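Local coordinates for TATA-box-binding protein (Sulfolobus acidocaldarius, PDB 1MP9) that probably binds the TATA box of archaeal promoters and so helps RNA polymerase start transcription close to that element, at residues I142-I154 and G164-I178. Residues are numbered along the deposited sequence; the frame is centred on the assembly and turned at random.
Sequences IYRMDEPRVVLLI and GAKREDEVHKAVKKI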
loop_
_atom_site.group_PDB
_atom_site.type_symbol
_atom_site.label_atom_id
_atom_site.label_comp_id
_atom_site.label_asym_id
_atom_site.label_seq_id
_atom_site.Cartn_x
_atom_site.Cartn_y
_atom_site.Cartn_z
ATOM N N ILE A 142 -3.269 -4.546 -3.226
ATOM C CA ILE A 142 -3.130 -3.282 -2.538
ATOM C C ILE A 142 -4.101 -2.324 -3.202
ATOM O O ILE A 142 -4.111 -2.170 -4.424
ATOM C CB ILE A 142 -1.673 -2.740 -2.634
ATOM C CG1 ILE A 142 -0.722 -3.743 -1.981
ATOM C CG2 ILE A 142 -1.562 -1.359 -1.945
ATOM C CD1 ILE A 142 0.765 -3.372 -2.091
ATOM N N TYR A 143 -4.919 -1.689 -2.382
ATOM C CA TYR A 143 -5.926 -0.762 -2.877
ATOM C C TYR A 143 -5.733 0.614 -2.214
ATOM O O TYR A 143 -5.717 0.739 -0.978
ATOM C CB TYR A 143 -7.320 -1.317 -2.550
ATOM C CG TYR A 143 -8.453 -0.509 -3.110
ATOM C CD1 TYR A 143 -8.854 -0.676 -4.430
ATOM C CD2 TYR A 143 -9.113 0.435 -2.334
ATOM C CE1 TYR A 143 -9.899 0.086 -4.976
ATOM C CE2 TYR A 143 -10.157 1.210 -2.861
ATOM C CZ TYR A 143 -10.548 1.026 -4.187
ATOM O OH TYR A 143 -11.593 1.743 -4.734
ATOM N N ARG A 144 -5.525 1.628 -3.032
ATOM C CA ARG A 144 -5.347 2.987 -2.533
ATOM C C ARG A 144 -6.743 3.623 -2.606
ATOM O O ARG A 144 -7.271 3.898 -3.701
ATOM C CB ARG A 144 -4.358 3.745 -3.420
ATOM C CG ARG A 144 -4.054 5.159 -2.868
ATOM C CD ARG A 144 -2.980 5.858 -3.683
ATOM N NE ARG A 144 -2.683 7.210 -3.170
ATOM C CZ ARG A 144 -1.526 7.856 -3.315
ATOM N NH1 ARG A 144 -0.485 7.294 -3.947
ATOM N NH2 ARG A 144 -1.430 9.108 -2.859
ATOM N N MET A 145 -7.345 3.825 -1.441
ATOM C CA MET A 145 -8.706 4.363 -1.344
ATOM C C MET A 145 -8.657 5.862 -1.134
ATOM O O MET A 145 -7.754 6.365 -0.455
ATOM C CB MET A 145 -9.434 3.710 -0.164
ATOM C CG MET A 145 -10.927 4.090 -0.002
ATOM S SD MET A 145 -11.743 2.995 1.221
ATOM C CE MET A 145 -12.239 1.610 0.072
ATOM N N ASP A 146 -9.616 6.568 -1.726
ATOM C CA ASP A 146 -9.659 8.028 -1.607
ATOM C C ASP A 146 -10.554 8.484 -0.469
ATOM O O ASP A 146 -10.183 9.384 0.268
ATOM C CB ASP A 146 -10.106 8.640 -2.924
ATOM C CG ASP A 146 -9.063 8.461 -4.005
ATOM O OD1 ASP A 146 -9.426 8.505 -5.198
ATOM O OD2 ASP A 146 -7.865 8.279 -3.650
ATOM N N GLU A 147 -11.700 7.835 -0.285
ATOM C CA GLU A 147 -12.579 8.219 0.807
ATOM C C GLU A 147 -13.024 7.010 1.615
ATOM O O GLU A 147 -13.822 6.204 1.141
ATOM C CB GLU A 147 -13.816 8.979 0.262
ATOM C CG GLU A 147 -13.597 10.474 0.068
ATOM C CD GLU A 147 -14.817 11.207 -0.524
ATOM O OE1 GLU A 147 -15.978 10.869 -0.153
ATOM O OE2 GLU A 147 -14.609 12.138 -1.355
ATOM N N PRO A 148 -12.473 6.835 2.828
ATOM C CA PRO A 148 -11.469 7.704 3.450
ATOM C C PRO A 148 -10.122 7.512 2.746
ATOM O O PRO A 148 -9.966 6.603 1.944
ATOM C CB PRO A 148 -11.415 7.189 4.873
ATOM C CG PRO A 148 -11.631 5.692 4.677
ATOM C CD PRO A 148 -12.775 5.672 3.694
ATOM N N ARG A 149 -9.144 8.341 3.093
ATOM C CA ARG A 149 -7.834 8.275 2.484
ATOM C C ARG A 149 -6.935 7.232 3.173
ATOM O O ARG A 149 -6.164 7.556 4.058
ATOM C CB ARG A 149 -7.231 9.671 2.540
ATOM C CG ARG A 149 -5.958 9.797 1.765
ATOM C CD ARG A 149 -5.646 11.258 1.480
ATOM N NE ARG A 149 -4.410 11.301 0.728
ATOM C CZ ARG A 149 -3.276 11.775 1.203
ATOM N NH1 ARG A 149 -3.225 12.263 2.438
ATOM N NH2 ARG A 149 -2.191 11.721 0.455
ATOM N N VAL A 150 -7.051 5.982 2.753
ATOM C CA VAL A 150 -6.302 4.901 3.382
ATOM C C VAL A 150 -5.737 3.974 2.338
ATOM O O VAL A 150 -6.121 4.012 1.166
ATOM C CB VAL A 150 -7.231 4.037 4.338
ATOM C CG1 VAL A 150 -7.892 4.943 5.407
ATOM C CG2 VAL A 150 -8.370 3.353 3.530
ATOM N N VAL A 151 -4.827 3.120 2.760
ATOM C CA VAL A 151 -4.283 2.133 1.846
ATOM C C VAL A 151 -4.690 0.796 2.465
ATOM O O VAL A 151 -4.595 0.601 3.682
ATOM C CB VAL A 151 -2.748 2.227 1.723
ATOM C CG1 VAL A 151 -2.217 0.988 0.993
ATOM C CG2 VAL A 151 -2.346 3.508 0.929
ATOM N N LEU A 152 -5.181 -0.105 1.628
ATOM C CA LEU A 152 -5.611 -1.405 2.097
ATOM C C LEU A 152 -4.752 -2.528 1.554
ATOM O O LEU A 152 -4.398 -2.508 0.388
ATOM C CB LEU A 152 -7.028 -1.688 1.623
ATOM C CG LEU A 152 -8.116 -0.654 1.893
ATOM C CD1 LEU A 152 -9.462 -1.172 1.311
ATOM C CD2 LEU A 152 -8.201 -0.413 3.413
ATOM N N LEU A 153 -4.429 -3.507 2.401
ATOM C CA LEU A 153 -3.703 -4.717 1.954
ATOM C C LEU A 153 -4.828 -5.749 2.137
ATOM O O LEU A 153 -5.379 -5.858 3.220
ATOM C CB LEU A 153 -2.527 -5.050 2.872
ATOM C CG LEU A 153 -1.513 -3.925 3.056
ATOM C CD1 LEU A 153 -0.372 -4.415 3.935
ATOM C CD2 LEU A 153 -0.942 -3.492 1.703
ATOM N N ILE A 154 -5.178 -6.478 1.091
ATOM C CA ILE A 154 -6.295 -7.443 1.141
ATOM C C ILE A 154 -5.785 -8.808 0.708
ATOM O O ILE A 154 -5.265 -8.968 -0.396
ATOM C CB ILE A 154 -7.415 -7.006 0.157
ATOM C CG1 ILE A 154 -7.905 -5.594 0.530
ATOM C CG2 ILE A 154 -8.599 -8.039 0.156
ATOM C CD1 ILE A 154 -8.772 -4.996 -0.620
ATOM N N GLY A 164 -3.515 4.614 7.319
ATOM C CA GLY A 164 -3.760 5.935 6.757
ATOM C C GLY A 164 -4.858 6.695 7.479
ATOM O O GLY A 164 -4.911 7.906 7.418
ATOM N N ALA A 165 -5.733 5.987 8.177
ATOM C CA ALA A 165 -6.821 6.652 8.856
ATOM C C ALA A 165 -6.358 7.366 10.111
ATOM O O ALA A 165 -5.376 6.964 10.744
ATOM C CB ALA A 165 -7.901 5.650 9.214
ATOM N N LYS A 166 -7.066 8.432 10.455
ATOM C CA LYS A 166 -6.750 9.176 11.647
ATOM C C LYS A 166 -7.880 9.054 12.660
ATOM O O LYS A 166 -7.755 9.526 13.789
ATOM C CB LYS A 166 -6.493 10.650 11.313
ATOM C CG LYS A 166 -5.209 10.871 10.543
ATOM C CD LYS A 166 -4.997 12.354 10.253
ATOM C CE LYS A 166 -3.794 12.569 9.347
ATOM N NZ LYS A 166 -3.506 14.029 9.183
ATOM N N ARG A 167 -8.979 8.421 12.257
ATOM C CA ARG A 167 -10.113 8.238 13.156
ATOM C C ARG A 167 -10.606 6.799 13.063
ATOM O O ARG A 167 -10.607 6.202 11.975
ATOM C CB ARG A 167 -11.269 9.142 12.755
ATOM C CG ARG A 167 -10.947 10.594 12.547
ATOM C CD ARG A 167 -12.277 11.293 12.325
ATOM N NE ARG A 167 -13.139 11.050 13.483
ATOM C CZ ARG A 167 -14.442 11.313 13.536
ATOM N NH1 ARG A 167 -15.062 11.836 12.484
ATOM N NH2 ARG A 167 -15.121 11.037 14.642
ATOM N N GLU A 168 -11.045 6.238 14.182
ATOM C CA GLU A 168 -11.517 4.871 14.137
ATOM C C GLU A 168 -12.721 4.678 13.208
ATOM O O GLU A 168 -12.824 3.641 12.553
ATOM C CB GLU A 168 -11.810 4.333 15.567
ATOM C CG GLU A 168 -12.581 3.013 15.564
ATOM C CD GLU A 168 -12.241 2.048 16.708
ATOM O OE1 GLU A 168 -11.902 2.504 17.825
ATOM O OE2 GLU A 168 -12.340 0.804 16.473
ATOM N N ASP A 169 -13.626 5.652 13.108
ATOM C CA ASP A 169 -14.756 5.426 12.211
ATOM C C ASP A 169 -14.331 5.355 10.746
ATOM O O ASP A 169 -14.976 4.684 9.952
ATOM C CB ASP A 169 -15.907 6.455 12.400
ATOM C CG ASP A 169 -15.471 7.917 12.240
ATOM O OD1 ASP A 169 -14.419 8.242 11.646
ATOM O OD2 ASP A 169 -16.229 8.768 12.723
ATOM N N GLU A 170 -13.247 6.033 10.386
ATOM C CA GLU A 170 -12.758 5.951 9.003
ATOM C C GLU A 170 -12.285 4.518 8.739
ATOM O O GLU A 170 -12.482 3.975 7.635
ATOM C CB GLU A 170 -11.580 6.903 8.768
ATOM C CG GLU A 170 -11.873 8.353 9.063
ATOM C CD GLU A 170 -10.666 9.227 8.800
ATOM O OE1 GLU A 170 -9.539 8.855 9.190
ATOM O OE2 GLU A 170 -10.848 10.295 8.187
ATOM N N VAL A 171 -11.620 3.917 9.726
ATOM C CA VAL A 171 -11.181 2.541 9.535
ATOM C C VAL A 171 -12.384 1.677 9.230
ATOM O O VAL A 171 -12.394 0.925 8.230
ATOM C CB VAL A 171 -10.505 1.971 10.764
ATOM C CG1 VAL A 171 -10.275 0.448 10.549
ATOM C CG2 VAL A 171 -9.151 2.693 10.997
ATOM N N HIS A 172 -13.414 1.783 10.070
ATOM C CA HIS A 172 -14.604 0.978 9.851
ATOM C C HIS A 172 -15.318 1.295 8.559
ATOM O O HIS A 172 -15.901 0.405 7.933
ATOM C CB HIS A 172 -15.583 1.094 11.021
ATOM C CG HIS A 172 -15.165 0.316 12.218
ATOM N ND1 HIS A 172 -14.250 0.791 13.138
ATOM C CD2 HIS A 172 -15.568 -0.890 12.674
ATOM C CE1 HIS A 172 -14.121 -0.088 14.118
ATOM N NE2 HIS A 172 -14.915 -1.116 13.859
ATOM N N LYS A 173 -15.295 2.551 8.152
ATOM C CA LYS A 173 -15.938 2.893 6.894
ATOM C C LYS A 173 -15.214 2.241 5.709
ATOM O O LYS A 173 -15.836 1.700 4.784
ATOM C CB LYS A 173 -15.918 4.397 6.656
ATOM C CG LYS A 173 -16.472 4.759 5.276
ATOM C CD LYS A 173 -16.553 6.273 5.094
ATOM C CE LYS A 173 -17.030 6.648 3.677
ATOM N NZ LYS A 173 -17.090 8.145 3.590
ATOM N N ALA A 174 -13.895 2.290 5.731
ATOM C CA ALA A 174 -13.141 1.698 4.632
ATOM C C ALA A 174 -13.377 0.177 4.522
ATOM O O ALA A 174 -13.497 -0.353 3.420
ATOM C CB ALA A 174 -11.645 2.005 4.824
ATOM N N VAL A 175 -13.441 -0.514 5.656
ATOM C CA VAL A 175 -13.634 -1.971 5.636
ATOM C C VAL A 175 -15.000 -2.318 5.048
ATOM O O VAL A 175 -15.078 -3.102 4.122
ATOM C CB VAL A 175 -13.459 -2.591 7.085
ATOM C CG1 VAL A 175 -13.821 -4.076 7.080
ATOM C CG2 VAL A 175 -11.994 -2.422 7.542
ATOM N N LYS A 176 -16.080 -1.725 5.569
ATOM C CA LYS A 176 -17.413 -1.989 5.024
ATOM C C LYS A 176 -17.478 -1.613 3.542
ATOM O O LYS A 176 -18.146 -2.281 2.767
ATOM C CB LYS A 176 -18.531 -1.212 5.764
ATOM C CG LYS A 176 -19.918 -1.506 5.117
ATOM C CD LYS A 176 -21.106 -0.713 5.665
ATOM C CE LYS A 176 -22.405 -0.926 4.788
ATOM N NZ LYS A 176 -22.705 -2.365 4.545
ATOM N N LYS A 177 -16.807 -0.534 3.154
ATOM C CA LYS A 177 -16.842 -0.110 1.758
ATOM C C LYS A 177 -16.221 -1.126 0.799
ATOM O O LYS A 177 -16.833 -1.482 -0.202
ATOM C CB LYS A 177 -16.125 1.239 1.601
ATOM C CG LYS A 177 -16.327 1.951 0.247
ATOM C CD LYS A 177 -15.834 3.416 0.374
ATOM C CE LYS A 177 -15.590 4.082 -0.985
ATOM N NZ LYS A 177 -15.273 5.545 -0.839
ATOM N N ILE A 178 -15.013 -1.606 1.086
ATOM C CA ILE A 178 -14.398 -2.546 0.177
ATOM C C ILE A 178 -15.127 -3.856 0.212
ATOM O O ILE A 178 -15.212 -4.556 -0.796
ATOM C CB ILE A 178 -12.864 -2.716 0.479
ATOM C CG1 ILE A 178 -12.170 -3.425 -0.688
ATOM C CG2 ILE A 178 -12.653 -3.442 1.755
ATOM C CD1 ILE A 178 -12.125 -2.623 -1.946
HETATM O O HOH W 1 -4.450 9.453 5.095
#
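In the second repeat of the TBP saddle, the long C-terminal helix lies on the convex face of the antiparallel sheet, and here Ala174 and Ile178 of helix 168-178 pack on the hairpin of strands 142-145 and 150-154. The helix crosses strand 150-154 at -50°, with 10.2 Å between the axes. Ala174 sits where three hairpin side chains converge: its CB lies 3.7 Å from Met145 SD and also meets Pro148 CG and Val150 CG2. One turn on, Ile178 places CD1 over the centre of the Tyr143 ring, 4.2 Å from the centroid and 7° off the normal, a CH-pi contact. Ile178 CG1 meets Ile154 CD1 tip to tip at 3.7 Å, while Leu152 CD1 reaches Ile178 CB. Pro148, after a cis peptide, sets its ring against the first helical turn, with CB 3.9 Å from Glu170 CB. Glu170 then turns its carboxylate back to the helix start, where OE1 accepts from Lys166 N at 2.8 Å, nearly along the C-O axis, and from Arg167 N, which comes from above the carboxylate plane. Cut back to an alanine, this position would lack the carboxylate, and the amides of Lys166 and Arg167 would probably be left without their shared acceptor, the turn into the helix less fixed. Where the hairpin loop meets the exposed flank of the helix, Lys177 NZ donates to Glu147 O in the carbonyl plane, though the modelled 2.5 Å is too short to be taken exactly; on its way there the extended chain passes Met145, with Lys177 CD 4.0 Å from Met145 CE.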